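Local coordinates for sensor protein DivL (Caulobacter crescentus, PDB 4Q20) that acts as a two-component signalling kinase required for cell division and growth, phosphorylating the cell-cycle regulator CtrA, at residues R115-L120 / V140-D145; L185-L190 / T250-E255. All coordinates share one frame; numbering follows the deposited sequence.

Contact 1. Residues R115-L120 / V140-D145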
ATOM      1  N   ARG A 115     -11.388 -25.161  18.198  1.00113.79           N
ATOM      2  CA  ARG A 115     -10.484 -25.919  19.050  1.00113.45           C
ATOM      3  C   ARG A 115      -9.259 -25.044  19.225  1.00109.87           C
ATOM      4  O   ARG A 115      -8.619 -24.687  18.240  1.00109.16           O
ATOM      5  CB  ARG A 115     -10.167 -27.309  18.452  1.00119.30           C
ATOM      6  CG  ARG A 115      -9.457 -28.253  19.431  1.00130.24           C
ATOM      7  CD  ARG A 115      -9.554 -29.713  19.022  1.00142.00           C
ATOM      8  NE  ARG A 115     -10.850 -30.297  19.370  1.00152.50           N
ATOM      9  CZ  ARG A 115     -11.775 -30.660  18.485  1.00172.01           C
ATOM     10  NH1 ARG A 115     -11.551 -30.517  17.183  1.00160.54           N
ATOM     11  NH2 ARG A 115     -12.925 -31.181  18.892  1.00160.66           N
ATOM     12  N   VAL A 116      -8.985 -24.625  20.460  1.00101.40           N
ATOM     13  CA  VAL A 116      -7.880 -23.715  20.786  1.00 97.24           C
ATOM     14  C   VAL A 116      -6.494 -24.299  20.366  1.00104.73           C
ATOM     15  O   VAL A 116      -5.640 -23.551  19.871  1.00101.96           O
ATOM     16  CB  VAL A 116      -7.907 -23.314  22.288  1.00 98.88           C
ATOM     17  CG1 VAL A 116      -6.770 -22.372  22.629  1.00 94.58           C
ATOM     18  CG2 VAL A 116      -9.240 -22.687  22.670  1.00 97.56           C
ATOM     19  N   SER A 117      -6.291 -25.613  20.556  1.00108.35           N
ATOM     20  CA  SER A 117      -5.050 -26.322  20.216  1.00111.87           C
ATOM     21  C   SER A 117      -4.648 -26.103  18.740  1.00117.99           C
ATOM     22  O   SER A 117      -3.489 -25.766  18.463  1.00116.58           O
ATOM     23  CB  SER A 117      -5.199 -27.817  20.498  1.00122.12           C
ATOM     24  OG  SER A 117      -5.731 -28.052  21.792  1.00135.76           O
ATOM     25  N   ASP A 118      -5.616 -26.249  17.810  1.00117.07           N
ATOM     26  CA  ASP A 118      -5.356 -26.083  16.385  1.00119.00           C
ATOM     27  C   ASP A 118      -5.101 -24.618  16.033  1.00115.96           C
ATOM     28  O   ASP A 118      -4.194 -24.341  15.244  1.00115.80           O
ATOM     29  CB  ASP A 118      -6.467 -26.699  15.499  1.00127.00           C
ATOM     30  CG  ASP A 118      -7.895 -26.159  15.579  1.00146.73           C
ATOM     31  OD1 ASP A 118      -8.067 -24.914  15.568  1.00143.03           O
ATOM     32  OD2 ASP A 118      -8.847 -26.977  15.445  1.00161.67           O
ATOM     33  N   LEU A 119      -5.873 -23.691  16.652  1.00106.19           N
ATOM     34  CA  LEU A 119      -5.795 -22.247  16.470  1.00100.19           C
ATOM     35  C   LEU A 119      -4.364 -21.733  16.779  1.00100.60           C
ATOM     36  O   LEU A 119      -3.809 -20.943  16.003  1.00 99.14           O
ATOM     37  CB  LEU A 119      -6.843 -21.591  17.389  1.00 97.72           C
ATOM     38  CG  LEU A 119      -7.124 -20.082  17.235  1.00 97.57           C
ATOM     39  CD1 LEU A 119      -8.083 -19.812  16.093  1.00 98.48           C
ATOM     40  CD2 LEU A 119      -7.705 -19.519  18.505  1.00 95.88           C
ATOM     41  N   LEU A 120      -3.756 -22.243  17.867  1.00 95.05           N
ATOM     42  CA  LEU A 120      -2.397 -21.909  18.286  1.00 92.68           C
ATOM     43  C   LEU A 120      -1.341 -22.502  17.344  1.00 99.10           C
ATOM     44  O   LEU A 120      -0.380 -21.808  17.010  1.00 97.61           O
ATOM     45  CB  LEU A 120      -2.156 -22.400  19.724  1.00 92.87           C
ATOM     46  CG  LEU A 120      -2.278 -21.344  20.835  1.00 93.07           C
ATOM     47  CD1 LEU A 120      -3.701 -20.800  20.967  1.00 89.90           C
ATOM     48  CD2 LEU A 120      -1.841 -21.918  22.141  1.00 96.63           C
ATOM     49  N   VAL A 140       4.578 -23.419  21.357  1.00108.33           N
ATOM     50  CA  VAL A 140       3.156 -23.609  21.669  1.00106.33           C
ATOM     51  C   VAL A 140       3.048 -24.419  22.967  1.00116.05           C
ATOM     52  O   VAL A 140       3.559 -25.537  23.035  1.00120.52           O
ATOM     53  CB  VAL A 140       2.354 -24.262  20.517  1.00110.53           C
ATOM     54  CG1 VAL A 140       0.936 -24.621  20.959  1.00109.08           C
ATOM     55  CG2 VAL A 140       2.315 -23.357  19.293  1.00108.92           C
ATOM     56  N   GLU A 141       2.379 -23.859  23.985  1.00112.55           N
ATOM     57  CA  GLU A 141       2.179 -24.519  25.271  1.00115.21           C
ATOM     58  C   GLU A 141       0.684 -24.503  25.617  1.00121.51           C
ATOM     59  O   GLU A 141       0.219 -23.675  26.401  1.00120.04           O
ATOM     60  CB  GLU A 141       3.045 -23.865  26.370  1.00115.66           C
ATOM     61  CG  GLU A 141       4.499 -24.314  26.343  1.00129.51           C
ATOM     62  CD  GLU A 141       5.528 -23.364  26.933  1.00146.07           C
ATOM     63  OE1 GLU A 141       5.226 -22.707  27.958  1.00141.92           O
ATOM     64  OE2 GLU A 141       6.655 -23.307  26.388  1.00133.20           O
ATOM     65  N   CYS A 142      -0.067 -25.410  24.991  1.00121.62           N
ATOM     66  CA  CYS A 142      -1.507 -25.565  25.180  1.00122.26           C
ATOM     67  C   CYS A 142      -1.830 -27.012  25.546  1.00134.96           C
ATOM     68  O   CYS A 142      -1.395 -27.944  24.849  1.00138.56           O
ATOM     69  CB  CYS A 142      -2.262 -25.129  23.929  1.00120.90           C
ATOM     70  SG  CYS A 142      -4.031 -25.514  23.951  1.00125.90           S
ATOM     71  N   GLU A 143      -2.623 -27.201  26.618  1.00134.16           N
ATOM     72  CA  GLU A 143      -3.023 -28.535  27.070  1.00139.61           C
ATOM     73  C   GLU A 143      -4.247 -29.037  26.291  1.00146.59           C
ATOM     74  O   GLU A 143      -4.916 -28.254  25.604  1.00143.65           O
ATOM     75  CB  GLU A 143      -3.299 -28.549  28.586  1.00141.54           C
ATOM     76  CG  GLU A 143      -2.065 -28.364  29.461  1.00152.86           C
ATOM     77  CD  GLU A 143      -1.016 -29.465  29.474  1.00183.31           C
ATOM     78  OE1 GLU A 143      -1.321 -30.609  29.063  1.00184.53           O
ATOM     79  OE2 GLU A 143       0.115 -29.182  29.930  1.00179.05           O
ATOM     80  N   GLU A 144      -4.530 -30.349  26.397  1.00148.57           N
ATOM     81  CA  GLU A 144      -5.670 -31.003  25.745  1.00151.72           C
ATOM     82  C   GLU A 144      -6.995 -30.623  26.444  1.00153.62           C
ATOM     83  O   GLU A 144      -8.060 -30.684  25.819  1.00154.54           O
ATOM     84  CB  GLU A 144      -5.482 -32.540  25.710  1.00159.99           C
ATOM     85  CG  GLU A 144      -5.353 -33.224  27.071  1.00174.33           C
ATOM     86  CD  GLU A 144      -3.952 -33.545  27.563  1.00189.97           C
ATOM     87  OE1 GLU A 144      -3.035 -32.714  27.366  1.00180.21           O
ATOM     88  OE2 GLU A 144      -3.783 -34.615  28.191  1.00180.74           O
ATOM     89  N   ASP A 145      -6.902 -30.204  27.731  1.00147.12           N
ATOM     90  CA  ASP A 145      -8.005 -29.822  28.619  1.00146.09           C
ATOM     91  C   ASP A 145      -8.565 -28.401  28.328  1.00140.69           C
ATOM     92  O   ASP A 145      -9.610 -28.040  28.884  1.00140.43           O
ATOM     93  CB  ASP A 145      -7.568 -29.937  30.097  1.00149.32           C
ATOM     94  CG  ASP A 145      -6.301 -29.183  30.467  1.00159.72           C
ATOM     95  OD1 ASP A 145      -6.313 -27.927  30.419  1.00156.23           O
ATOM     96  OD2 ASP A 145      -5.321 -29.842  30.870  1.00169.34           O
TER

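Contact 2. Residues L185-L190 / T250-E255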
ATOM      1  N   LEU A 185     -10.917 -19.704  35.692  1.00 97.72           N
ATOM      2  CA  LEU A 185     -11.751 -18.648  36.296  1.00 97.52           C
ATOM      3  C   LEU A 185     -12.876 -18.179  35.369  1.00 99.60           C
ATOM      4  O   LEU A 185     -13.089 -16.974  35.223  1.00 97.14           O
ATOM      5  CB  LEU A 185     -10.905 -17.423  36.752  1.00 94.67           C
ATOM      6  CG  LEU A 185      -9.640 -17.688  37.567  1.00 98.80           C
ATOM      7  CD1 LEU A 185      -8.648 -16.545  37.425  1.00 94.35           C
ATOM      8  CD2 LEU A 185      -9.968 -18.006  39.000  1.00102.94           C
ATOM      9  N   GLY A 186     -13.589 -19.134  34.782  1.00 97.60           N
ATOM     10  CA  GLY A 186     -14.721 -18.901  33.884  1.00 96.78           C
ATOM     11  C   GLY A 186     -14.400 -18.176  32.597  1.00 94.04           C
ATOM     12  O   GLY A 186     -15.237 -17.430  32.083  1.00 92.92           O
ATOM     13  N   GLU A 187     -13.201 -18.411  32.055  1.00 87.32           N
ATOM     14  CA  GLU A 187     -12.738 -17.800  30.805  1.00 83.32           C
ATOM     15  C   GLU A 187     -11.620 -18.627  30.158  1.00 88.51           C
ATOM     16  O   GLU A 187     -11.028 -19.508  30.795  1.00 88.33           O
ATOM     17  CB  GLU A 187     -12.231 -16.349  31.046  1.00 80.45           C
ATOM     18  CG  GLU A 187     -11.001 -16.250  31.944  1.00 85.42           C
ATOM     19  CD  GLU A 187     -10.043 -15.084  31.772  1.00 99.79           C
ATOM     20  OE1 GLU A 187     -10.375 -14.127  31.043  1.00 82.53           O
ATOM     21  OE2 GLU A 187      -8.954 -15.121  32.384  1.00108.32           O
ATOM     22  N   VAL A 188     -11.284 -18.268  28.912  1.00 84.80           N
ATOM     23  CA  VAL A 188     -10.144 -18.824  28.213  1.00 84.86           C
ATOM     24  C   VAL A 188      -9.227 -17.645  27.931  1.00 86.82           C
ATOM     25  O   VAL A 188      -9.688 -16.609  27.465  1.00 86.31           O
ATOM     26  CB  VAL A 188     -10.518 -19.667  26.963  1.00 90.66           C
ATOM     27  CG1 VAL A 188      -9.342 -19.804  25.987  1.00 88.79           C
ATOM     28  CG2 VAL A 188     -11.009 -21.044  27.392  1.00 95.20           C
ATOM     29  N   ARG A 189      -7.952 -17.777  28.278  1.00 84.29           N
ATOM     30  CA  ARG A 189      -6.976 -16.726  28.037  1.00 82.04           C
ATOM     31  C   ARG A 189      -5.895 -17.202  27.074  1.00 87.65           C
ATOM     32  O   ARG A 189      -5.277 -18.241  27.293  1.00 91.58           O
ATOM     33  CB  ARG A 189      -6.372 -16.164  29.344  1.00 82.52           C
ATOM     34  CG  ARG A 189      -5.637 -17.149  30.250  1.00 95.95           C
ATOM     35  CD  ARG A 189      -5.162 -16.471  31.522  1.00104.97           C
ATOM     36  NE  ARG A 189      -3.983 -15.624  31.310  1.00105.26           N
ATOM     37  CZ  ARG A 189      -3.627 -14.629  32.115  1.00125.29           C
ATOM     38  NH1 ARG A 189      -4.358 -14.336  33.186  1.00117.02           N
ATOM     39  NH2 ARG A 189      -2.546 -13.910  31.850  1.00116.70           N
ATOM     40  N   LEU A 190      -5.688 -16.446  25.996  1.00 82.11           N
ATOM     41  CA  LEU A 190      -4.666 -16.721  24.986  1.00 82.70           C
ATOM     42  C   LEU A 190      -3.482 -15.799  25.249  1.00 88.17           C
ATOM     43  O   LEU A 190      -3.657 -14.583  25.269  1.00 88.79           O
ATOM     44  CB  LEU A 190      -5.231 -16.524  23.555  1.00 81.69           C
ATOM     45  CG  LEU A 190      -6.567 -17.225  23.233  1.00 87.41           C
ATOM     46  CD1 LEU A 190      -7.108 -16.771  21.918  1.00 87.98           C
ATOM     47  CD2 LEU A 190      -6.436 -18.732  23.236  1.00 89.84           C
ATOM     48  N   THR A 250      -2.247 -10.794  26.587  1.00 74.73           N
ATOM     49  CA  THR A 250      -3.292 -11.765  26.896  1.00 75.73           C
ATOM     50  C   THR A 250      -4.623 -11.335  26.299  1.00 79.88           C
ATOM     51  O   THR A 250      -4.983 -10.160  26.389  1.00 79.80           O
ATOM     52  CB  THR A 250      -3.456 -11.943  28.430  1.00 79.63           C
ATOM     53  OG1 THR A 250      -2.171 -11.985  29.074  1.00 82.55           O
ATOM     54  CG2 THR A 250      -4.280 -13.182  28.796  1.00 76.98           C
ATOM     55  N   CYS A 251      -5.369 -12.306  25.764  1.00 76.38           N
ATOM     56  CA  CYS A 251      -6.737 -12.161  25.272  1.00 76.45           C
ATOM     57  C   CYS A 251      -7.605 -12.858  26.266  1.00 78.19           C
ATOM     58  O   CYS A 251      -7.458 -14.057  26.461  1.00 80.35           O
ATOM     59  CB  CYS A 251      -6.918 -12.753  23.875  1.00 78.35           C
ATOM     60  SG  CYS A 251      -5.807 -12.060  22.629  1.00 82.08           S
ATOM     61  N   HIS A 252      -8.470 -12.134  26.928  1.00 70.93           N
ATOM     62  CA  HIS A 252      -9.360 -12.739  27.887  1.00 71.09           C
ATOM     63  C   HIS A 252     -10.683 -12.930  27.206  1.00 78.24           C
ATOM     64  O   HIS A 252     -11.323 -11.950  26.806  1.00 77.34           O
ATOM     65  CB  HIS A 252      -9.468 -11.863  29.133  1.00 70.67           C
ATOM     66  CG  HIS A 252      -8.180 -11.726  29.872  1.00 72.99           C
ATOM     67  ND1 HIS A 252      -7.931 -12.456  31.023  1.00 76.26           N
ATOM     68  CD2 HIS A 252      -7.113 -10.936  29.609  1.00 73.10           C
ATOM     69  CE1 HIS A 252      -6.726 -12.095  31.421  1.00 75.32           C
ATOM     70  NE2 HIS A 252      -6.189 -11.184  30.604  1.00 74.07           N
ATOM     71  N   LEU A 253     -11.058 -14.195  26.991  1.00 77.80           N
ATOM     72  CA  LEU A 253     -12.313 -14.552  26.318  1.00 78.45           C
ATOM     73  C   LEU A 253     -13.233 -15.253  27.296  1.00 80.57           C
ATOM     74  O   LEU A 253     -12.875 -16.337  27.753  1.00 82.83           O
ATOM     75  CB  LEU A 253     -12.043 -15.435  25.089  1.00 79.40           C
ATOM     76  CG  LEU A 253     -11.180 -14.822  23.982  1.00 82.16           C
ATOM     77  CD1 LEU A 253     -10.708 -15.892  23.019  1.00 83.44           C
ATOM     78  CD2 LEU A 253     -11.916 -13.700  23.252  1.00 83.69           C
ATOM     79  N   PRO A 254     -14.364 -14.637  27.710  1.00 74.70           N
ATOM     80  CA  PRO A 254     -15.232 -15.297  28.700  1.00 78.69           C
ATOM     81  C   PRO A 254     -15.998 -16.498  28.122  1.00 91.48           C
ATOM     82  O   PRO A 254     -16.267 -16.551  26.921  1.00 93.02           O
ATOM     83  CB  PRO A 254     -16.190 -14.181  29.143  1.00 79.64           C
ATOM     84  CG  PRO A 254     -16.281 -13.287  27.955  1.00 80.99           C
ATOM     85  CD  PRO A 254     -14.906 -13.323  27.313  1.00 73.67           C
ATOM     86  N   GLU A 255     -16.345 -17.454  29.004  1.00 93.48           N
ATOM     87  CA  GLU A 255     -17.120 -18.656  28.700  1.00 98.83           C
ATOM     88  C   GLU A 255     -18.585 -18.287  28.495  1.00110.96           C
ATOM     89  O   GLU A 255     -19.109 -17.409  29.192  1.00111.28           O
ATOM     90  CB  GLU A 255     -17.010 -19.699  29.839  1.00103.36           C
ATOM     91  CG  GLU A 255     -15.653 -20.364  30.039  1.00106.83           C
ATOM     92  CD  GLU A 255     -15.583 -21.340  31.202  1.00127.65           C
ATOM     93  OE1 GLU A 255     -16.403 -21.220  32.141  1.00112.95           O
ATOM     94  OE2 GLU A 255     -14.714 -22.242  31.164  1.00123.46           O
TER

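Contact 1. Residues R115-L120 / V140-D145
Leu120 and Cys142 make the closest apolar contact here, with Leu120 CD2 3.7 Å from Cys142 CB. The same methyl also reaches Val140, lying 4.1 Å from Val140 CG1, while Leu120 CB is 4.0 Å from that CG1; the Leu120 and Val140 side chains meet at a slant. On Val140 the two methyls divide the work. CG1, anti to the backbone N (chi1 172°), packs against the leucine side chain, and CG2 rests 3.9 Å from the main-chain Leu120 O. The residues belong to the first turn of helix 116-133 and to strand 137-141 with the loop after it, so the contact brings a helix start against an outermost strand of the five-stranded sheet in the α/β sandwich of the GHKL ATPase domain. One turn back along the helix, Ser117 brings its OG near the same cysteine. With chi1 at 171°, the sulfur of Cys142 is placed 3.7 Å from Ser117 OG; Cys142 SG also lies 4.0 Å from Ser117 CA and, less closely, 4.4 Å from Val116 CG1. The serine OG is also 3.9 Å from Glu143 O. Val116, Leu120 and Cys142 all touch Ala181 of strand 176-183 as well, and Leu119 packs against helix 153-170.

Contact 2. Residues L185-L190 / T250-E255
In the main sheet of the GHKL ATPase domain, segments 187-190 and 250-254 run antiparallel, their N-to-C directions 160° apart. Val188 and Leu253 form one hydrogen-bonded pair, with Val188 N to Leu253 O and Leu253 N to Val188 O both 2.8 Å. Leu190 and Cys251 form the next (Leu190 N to Cys251 O 3.0 Å, Cys251 N to Leu190 O 2.9 Å). These four side chains share the face packed on helix 153-170, strand 148-151 and helix 116-133; Leu190 CD1 meets Leu253 CD1 at 3.9 Å. The other face carries Glu187, Arg189, His252 and Pro254. Glu187 CG sits between its backbone N and carbonyl carbon (chi1 64°), which sends the extended chain across to His252, whose ND1 donates to OE1 at 3.0 Å and OE2 at 3.2 Å. Both oxygens use syn lone pairs, and carboxylate and ring lie nearly coplanar (21° apart), limiting rotation of the imidazole, which also stacks on Trp236. His252 CE1 and Thr250 CG2 cover one face of the Arg189 guanidinium; Asp191 OD1 salt-bridges Arg189 NH2 and hydrogen-bonds Thr250 OG1. One apolar face packed on helices and one richer in polar groups are consistent with the two-layer α/β sandwich of the Bergerat fold.

Overall arrangement
Both contacts are partly buried and reach the same five-stranded sheet, at an outermost strand and an inner strand pair; their centres are about 13 Å apart. Contact 1 sets a helix start beside its strand through Leu120, Val140, Cys142 and the Ser117 hydroxyl, largely by van der Waals packing over 226 Å², whereas contact 2 buries 576 Å² and relies largely on main-chain hydrogen bonds. They meet at Leu190, whose CD2 lies 3.7 Å from Val116 CG1. The buried apolar face of contact 2 therefore runs into the layer where helix 116-133 packs. Its opposite face, with charged side chains, has no counterpart in contact 1, where Glu141, Glu143, Glu144 and Asp145 point away from the helix.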